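Local atomic coordinates of 3-oxosteroid 1-dehydrogenase (Sterolibacterium denitrificans, PDB entry 7P18), a protein that probably catalyses the FAD-dependent 1,2-dehydrogenation of 3-oxosteroids to 3-oxo-Delta(1)-steroids, passing the electrons on to an acceptor. Residues Ser49-Met61 and Ala125-Phe137. Numbering follows the deposited sequence. Where two conformers were deposited one is given.
Sequences SGGAVWIPNNSQM and AKPGGRTMEPMLF. With FAD (flavin-adenine dinucleotide), chain C.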
loop_
_atom_site.group_PDB
_atom_site.type_symbol
_atom_site.label_atom_id
_atom_site.label_comp_id
_atom_site.label_asym_id
_atom_site.label_seq_id
_atom_site.Cartn_x
_atom_site.Cartn_y
_atom_site.Cartn_z
ATOM N N SER A 49 -0.268 6.395 1.205
ATOM C CA SER A 49 0.633 5.265 0.926
ATOM C C SER A 49 2.077 5.739 0.909
ATOM O O SER A 49 2.303 6.944 1.075
ATOM C CB SER A 49 0.253 4.608 -0.389
ATOM O OG SER A 49 0.704 5.373 -1.480
ATOM N N GLY A 50 3.005 4.829 0.638
ATOM C CA GLY A 50 4.415 5.164 0.383
ATOM C C GLY A 50 4.650 5.769 -0.975
ATOM O O GLY A 50 5.762 6.284 -1.203
ATOM N N GLY A 51 3.667 5.683 -1.875
ATOM C CA GLY A 51 3.753 6.249 -3.219
ATOM C C GLY A 51 4.740 5.486 -4.090
ATOM O O GLY A 51 5.025 5.971 -5.193
ATOM N N ALA A 52 5.226 4.328 -3.648
ATOM C CA ALA A 52 6.213 3.532 -4.396
ATOM C C ALA A 52 5.522 2.805 -5.543
ATOM O O ALA A 52 4.371 2.365 -5.365
ATOM C CB ALA A 52 6.890 2.580 -3.472
ATOM N N VAL A 53 6.224 2.665 -6.670
ATOM C CA VAL A 53 5.768 1.866 -7.851
ATOM C C VAL A 53 6.895 0.911 -8.239
ATOM O O VAL A 53 8.081 1.293 -8.193
ATOM C CB VAL A 53 5.323 2.748 -9.023
ATOM C CG1 VAL A 53 4.070 3.520 -8.683
ATOM C CG2 VAL A 53 6.434 3.699 -9.478
ATOM N N TRP A 54 6.533 -0.340 -8.551
ATOM C CA TRP A 54 7.511 -1.405 -8.840
ATOM C C TRP A 54 7.649 -1.515 -10.363
ATOM O O TRP A 54 6.737 -2.021 -11.018
ATOM C CB TRP A 54 7.093 -2.717 -8.198
ATOM C CG TRP A 54 8.105 -3.798 -8.359
ATOM C CD1 TRP A 54 9.263 -3.944 -7.653
ATOM C CD2 TRP A 54 8.036 -4.921 -9.252
ATOM N NE1 TRP A 54 9.884 -5.094 -8.012
ATOM C CE2 TRP A 54 9.177 -5.699 -9.018
ATOM C CE3 TRP A 54 7.131 -5.334 -10.229
ATOM C CZ2 TRP A 54 9.456 -6.864 -9.734
ATOM C CZ3 TRP A 54 7.392 -6.496 -10.923
ATOM C CH2 TRP A 54 8.545 -7.243 -10.689
ATOM N N ILE A 55 8.744 -0.973 -10.886
ATOM C CA ILE A 55 8.927 -0.744 -12.345
ATOM C C ILE A 55 10.182 -1.492 -12.767
ATOM O O ILE A 55 11.290 -0.954 -12.792
ATOM C CB ILE A 55 9.008 0.759 -12.699
ATOM C CG1 ILE A 55 7.937 1.603 -12.010
ATOM C CG2 ILE A 55 8.969 0.925 -14.218
ATOM C CD1 ILE A 55 6.512 1.363 -12.520
ATOM N N PRO A 56 10.040 -2.755 -13.193
ATOM C CA PRO A 56 11.210 -3.488 -13.662
ATOM C C PRO A 56 11.758 -2.749 -14.897
ATOM O O PRO A 56 10.994 -2.249 -15.680
ATOM C CB PRO A 56 10.689 -4.886 -13.974
ATOM C CG PRO A 56 9.374 -4.960 -13.187
ATOM C CD PRO A 56 8.805 -3.563 -13.226
ATOM N N ASN A 57 13.080 -2.770 -15.019
ATOM C CA ASN A 57 13.812 -2.336 -16.233
ATOM C C ASN A 57 13.525 -0.857 -16.486
ATOM O O ASN A 57 13.488 -0.428 -17.693
ATOM C CB ASN A 57 13.454 -3.204 -17.431
ATOM C CG ASN A 57 14.484 -3.125 -18.548
ATOM O OD1 ASN A 57 15.691 -2.823 -18.335
ATOM N ND2 ASN A 57 13.996 -3.452 -19.733
ATOM N N ASN A 58 13.287 -0.068 -15.432
ATOM C CA ASN A 58 13.098 1.397 -15.634
ATOM C C ASN A 58 14.456 1.977 -16.088
ATOM O O ASN A 58 15.541 1.402 -15.742
ATOM C CB ASN A 58 12.509 2.086 -14.402
ATOM C CG ASN A 58 13.443 2.134 -13.226
ATOM O OD1 ASN A 58 14.396 2.922 -13.248
ATOM N ND2 ASN A 58 13.205 1.290 -12.211
ATOM N N SER A 59 14.379 3.133 -16.765
ATOM C CA SER A 59 15.502 3.828 -17.451
ATOM C C SER A 59 16.537 4.369 -16.459
ATOM O O SER A 59 17.621 4.774 -16.908
ATOM C CB SER A 59 14.962 4.936 -18.341
ATOM O OG SER A 59 14.455 6.027 -17.563
ATOM N N GLN A 60 16.212 4.459 -15.165
ATOM C CA GLN A 60 17.014 5.166 -14.145
ATOM C C GLN A 60 17.798 4.175 -13.301
ATOM O O GLN A 60 18.519 4.589 -12.374
ATOM C CB GLN A 60 16.109 6.103 -13.338
ATOM C CG GLN A 60 15.478 7.205 -14.190
ATOM C CD GLN A 60 14.458 7.979 -13.387
ATOM O OE1 GLN A 60 14.803 8.626 -12.381
ATOM N NE2 GLN A 60 13.211 7.845 -13.789
ATOM N N MET A 61 17.710 2.878 -13.590
ATOM C CA MET A 61 18.387 1.875 -12.754
ATOM C C MET A 61 19.924 2.000 -12.838
ATOM O O MET A 61 20.442 2.225 -13.936
ATOM C CB MET A 61 17.912 0.468 -13.124
ATOM C CG MET A 61 16.501 0.199 -12.648
ATOM S SD MET A 61 15.880 -1.429 -13.129
ATOM C CE MET A 61 16.710 -2.444 -11.920
ATOM N N ALA A 125 14.908 -12.080 -9.811
ATOM C CA ALA A 125 14.860 -11.090 -8.714
ATOM C C ALA A 125 16.016 -10.113 -8.875
ATOM O O ALA A 125 17.049 -10.521 -9.378
ATOM C CB ALA A 125 14.952 -11.760 -7.385
ATOM N N LYS A 126 15.817 -8.872 -8.451
ATOM C CA LYS A 126 16.894 -7.850 -8.416
ATOM C C LYS A 126 17.097 -7.395 -6.980
ATOM O O LYS A 126 16.172 -7.407 -6.144
ATOM C CB LYS A 126 16.542 -6.735 -9.396
ATOM C CG LYS A 126 16.595 -7.152 -10.857
ATOM C CD LYS A 126 18.034 -7.431 -11.353
ATOM C CE LYS A 126 18.013 -8.195 -12.664
ATOM N NZ LYS A 126 19.378 -8.324 -13.245
ATOM N N PRO A 127 18.345 -6.993 -6.657
ATOM C CA PRO A 127 18.691 -6.536 -5.311
ATOM C C PRO A 127 18.373 -5.063 -5.005
ATOM O O PRO A 127 18.594 -4.623 -3.887
ATOM C CB PRO A 127 20.200 -6.816 -5.286
ATOM C CG PRO A 127 20.633 -6.575 -6.693
ATOM C CD PRO A 127 19.517 -7.134 -7.549
ATOM N N GLY A 128 17.860 -4.324 -5.991
ATOM C CA GLY A 128 17.453 -2.923 -5.821
ATOM C C GLY A 128 17.028 -2.327 -7.130
ATOM O O GLY A 128 17.213 -2.976 -8.164
ATOM N N GLY A 129 16.411 -1.165 -7.092
ATOM C CA GLY A 129 16.317 -0.300 -8.272
ATOM C C GLY A 129 15.025 -0.473 -9.054
ATOM O O GLY A 129 14.731 0.435 -9.823
ATOM N N ARG A 130 14.271 -1.583 -8.910
ATOM C CA ARG A 130 12.967 -1.691 -9.627
ATOM C C ARG A 130 11.909 -0.819 -8.940
ATOM O O ARG A 130 11.114 -0.168 -9.626
ATOM C CB ARG A 130 12.500 -3.150 -9.710
ATOM C CG ARG A 130 13.407 -4.076 -10.502
ATOM C CD ARG A 130 12.749 -5.435 -10.667
ATOM N NE ARG A 130 13.345 -6.227 -11.727
ATOM C CZ ARG A 130 13.354 -7.563 -11.786
ATOM N NH1 ARG A 130 12.838 -8.317 -10.818
ATOM N NH2 ARG A 130 13.858 -8.149 -12.862
ATOM N N THR A 131 11.893 -0.806 -7.613
ATOM C CA THR A 131 11.062 0.112 -6.803
ATOM C C THR A 131 11.489 1.560 -7.099
ATOM O O THR A 131 12.690 1.819 -7.073
ATOM C CB THR A 131 11.168 -0.211 -5.314
ATOM O OG1 THR A 131 10.647 -1.515 -5.049
ATOM C CG2 THR A 131 10.440 0.829 -4.495
ATOM N N MET A 132 10.515 2.424 -7.350
ATOM C CA MET A 132 10.681 3.872 -7.588
ATOM C C MET A 132 9.742 4.647 -6.661
ATOM O O MET A 132 8.638 4.120 -6.304
ATOM C CB MET A 132 10.401 4.247 -9.040
ATOM C CG MET A 132 11.142 3.396 -10.093
ATOM S SD MET A 132 10.819 3.989 -11.781
ATOM C CE MET A 132 11.987 5.339 -11.879
ATOM N N GLU A 133 10.158 5.864 -6.303
ATOM C CA GLU A 133 9.344 6.737 -5.424
ATOM C C GLU A 133 9.383 8.182 -5.916
ATOM O O GLU A 133 10.224 8.560 -6.760
ATOM C CB GLU A 133 9.843 6.597 -3.999
ATOM C CG GLU A 133 11.146 7.360 -3.715
ATOM C CD GLU A 133 11.378 7.545 -2.228
ATOM O OE1 GLU A 133 10.355 7.790 -1.478
ATOM O OE2 GLU A 133 12.551 7.365 -1.813
ATOM N N PRO A 134 8.441 9.010 -5.424
ATOM C CA PRO A 134 8.364 10.416 -5.805
ATOM C C PRO A 134 9.384 11.317 -5.102
ATOM O O PRO A 134 9.729 11.073 -3.932
ATOM C CB PRO A 134 6.986 10.882 -5.337
ATOM C CG PRO A 134 6.276 9.634 -4.834
ATOM C CD PRO A 134 7.327 8.599 -4.556
ATOM N N MET A 135 9.893 12.310 -5.825
ATOM C CA MET A 135 10.567 13.475 -5.199
ATOM C C MET A 135 9.520 14.244 -4.369
ATOM O O MET A 135 8.299 14.202 -4.704
ATOM C CB MET A 135 11.134 14.392 -6.285
ATOM C CG MET A 135 12.227 13.727 -7.102
ATOM S SD MET A 135 13.031 14.949 -8.200
ATOM C CE MET A 135 14.020 15.818 -6.975
ATOM N N LEU A 136 9.956 14.907 -3.304
ATOM C CA LEU A 136 9.065 15.834 -2.541
ATOM C C LEU A 136 8.374 16.777 -3.527
ATOM O O LEU A 136 9.009 17.259 -4.493
ATOM C CB LEU A 136 9.878 16.600 -1.494
ATOM C CG LEU A 136 10.541 15.792 -0.384
ATOM C CD1 LEU A 136 11.246 16.734 0.593
ATOM C CD2 LEU A 136 9.549 14.935 0.382
ATOM N N PHE A 137 7.079 16.977 -3.340
ATOM C CA PHE A 137 6.224 17.807 -4.203
ATOM C C PHE A 137 5.773 19.045 -3.402
ATOM O O PHE A 137 5.428 18.932 -2.187
ATOM C CB PHE A 137 5.031 16.990 -4.707
ATOM C CG PHE A 137 4.209 17.740 -5.707
ATOM C CD1 PHE A 137 4.545 17.725 -7.037
ATOM C CD2 PHE A 137 3.130 18.508 -5.309
ATOM C CE1 PHE A 137 3.815 18.452 -7.958
ATOM C CE2 PHE A 137 2.413 19.252 -6.220
ATOM C CZ PHE A 137 2.750 19.206 -7.552
HETATM P PA FAD C . -7.555 4.182 -3.744
HETATM O O1A FAD C . -6.203 4.797 -3.772
HETATM O O2A FAD C . -8.050 3.916 -2.347
HETATM O O5B FAD C . -8.533 5.162 -4.513
HETATM C C5B FAD C . -9.929 4.785 -4.657
HETATM C C4B FAD C . -10.757 6.032 -4.583
HETATM O O4B FAD C . -12.096 5.734 -5.062
HETATM C C3B FAD C . -10.927 6.640 -3.174
HETATM O O3B FAD C . -10.626 8.031 -3.175
HETATM C C2B FAD C . -12.392 6.352 -2.837
HETATM O O2B FAD C . -12.929 7.251 -1.877
HETATM C C1B FAD C . -13.036 6.354 -4.224
HETATM N N9A FAD C . -14.317 5.650 -4.308
HETATM C C8A FAD C . -14.737 4.543 -3.627
HETATM N N7A FAD C . -16.006 4.237 -3.882
HETATM C C5A FAD C . -16.410 5.180 -4.819
HETATM C C6A FAD C . -17.632 5.394 -5.494
HETATM N N6A FAD C . -18.747 4.686 -5.279
HETATM N N1A FAD C . -17.686 6.428 -6.360
HETATM C C2A FAD C . -16.588 7.166 -6.542
HETATM N N3A FAD C . -15.410 7.108 -5.913
HETATM C C4A FAD C . -15.383 6.057 -5.074
HETATM N N1 FAD C . 1.039 0.167 -2.372
HETATM C C2 FAD C . 2.111 0.312 -3.185
HETATM O O2 FAD C . 2.160 -0.269 -4.284
HETATM N N3 FAD C . 3.137 1.103 -2.857
HETATM C C4 FAD C . 3.311 1.594 -1.580
HETATM O O4 FAD C . 4.215 2.399 -1.381
HETATM C C4X FAD C . 2.230 1.445 -0.669
HETATM N N5 FAD C . 2.338 1.936 0.555
HETATM C C5X FAD C . 1.241 1.838 1.378
HETATM C C6 FAD C . 1.293 2.438 2.658
HETATM C C7 FAD C . 0.175 2.493 3.481
HETATM C C7M FAD C . 0.244 3.167 4.835
HETATM C C8 FAD C . -1.047 1.987 3.003
HETATM C C8M FAD C . -2.294 2.057 3.867
HETATM C C9 FAD C . -1.090 1.325 1.792
HETATM C C9A FAD C . 0.023 1.280 0.930
HETATM N N10 FAD C . 0.004 0.633 -0.316
HETATM C C10 FAD C . 1.094 0.719 -1.171
HETATM C "C1'" FAD C . -1.246 0.086 -0.856
HETATM C "C2'" FAD C . -1.908 1.126 -1.786
HETATM O "O2'" FAD C . -2.090 2.392 -1.153
HETATM C "C3'" FAD C . -3.255 0.648 -2.354
HETATM O "O3'" FAD C . -3.224 -0.741 -2.691
HETATM C "C4'" FAD C . -3.672 1.499 -3.536
HETATM O "O4'" FAD C . -3.649 2.858 -3.124
HETATM C "C5'" FAD C . -5.031 1.149 -4.101
HETATM O "O5'" FAD C . -5.297 2.120 -5.132
HETATM P P FAD C . -6.746 2.222 -5.778
HETATM O O1P FAD C . -6.595 3.326 -6.734
HETATM O O2P FAD C . -7.295 0.922 -6.159
HETATM O O3P FAD C . -7.659 2.777 -4.538
HETATM O O HOH W 1 8.407 5.402 -1.023
#
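Val53 and Met132 form a hydrogen-bonded antiparallel pair: Val53 N reaches Met132 O at 2.8 Å and Met132 N returns to Val53 O. A third backbone bond, from Ile55 N, meets Arg130 O from above its carbonyl plane, 49° out of it. Packing is closest around Met132, which buries the largest area against the other segment (126 Å²), enclosed by Val53, Ile55 and Asn58. With CG anti to the carbonyl carbon and chi2 extended, Met132 SD lies against the Asn58 amide, 3.5 Å from Asn58 CG. The Ile55 side chain crosses that of Met132 at about a right angle, CG1 3.7 Å from SD. Asn58 ND2 donates twice within its amide plane, to Gly129 O at 3.0 Å and to Ile55 O, and Asn58 OD1 accepts from Gln60 N in an Asx turn. With an alanine in place of Asn58 the amide is gone, and Gly129 O would probably lose its mate, the Gln60 turn its acceptor and Met132 SD its cover. Beside Trp54, the Arg130 chain runs in the same direction, CD 3.7 Å from Trp54 CZ2; the guanidinium plane stands 83° from the ring, and salt bridges to Asp117 and Asp65 hold its end. Gln60 and Met61, both partly exposed, form the solvent side: the bend at chi3 (82°) turns Met132 CE to Gln60 NE2, 3.4 Å away, and Met61 CG touches Gly129 O. At the other end, a water joins Gly50 O to Glu133 OE1. Ala52, leading into this short antiparallel pairing, bonds the O4 and N3 edge of the flavin through its backbone N and O and also lines the steroid pocket, in an FAD-binding domain of the Rossmann clan.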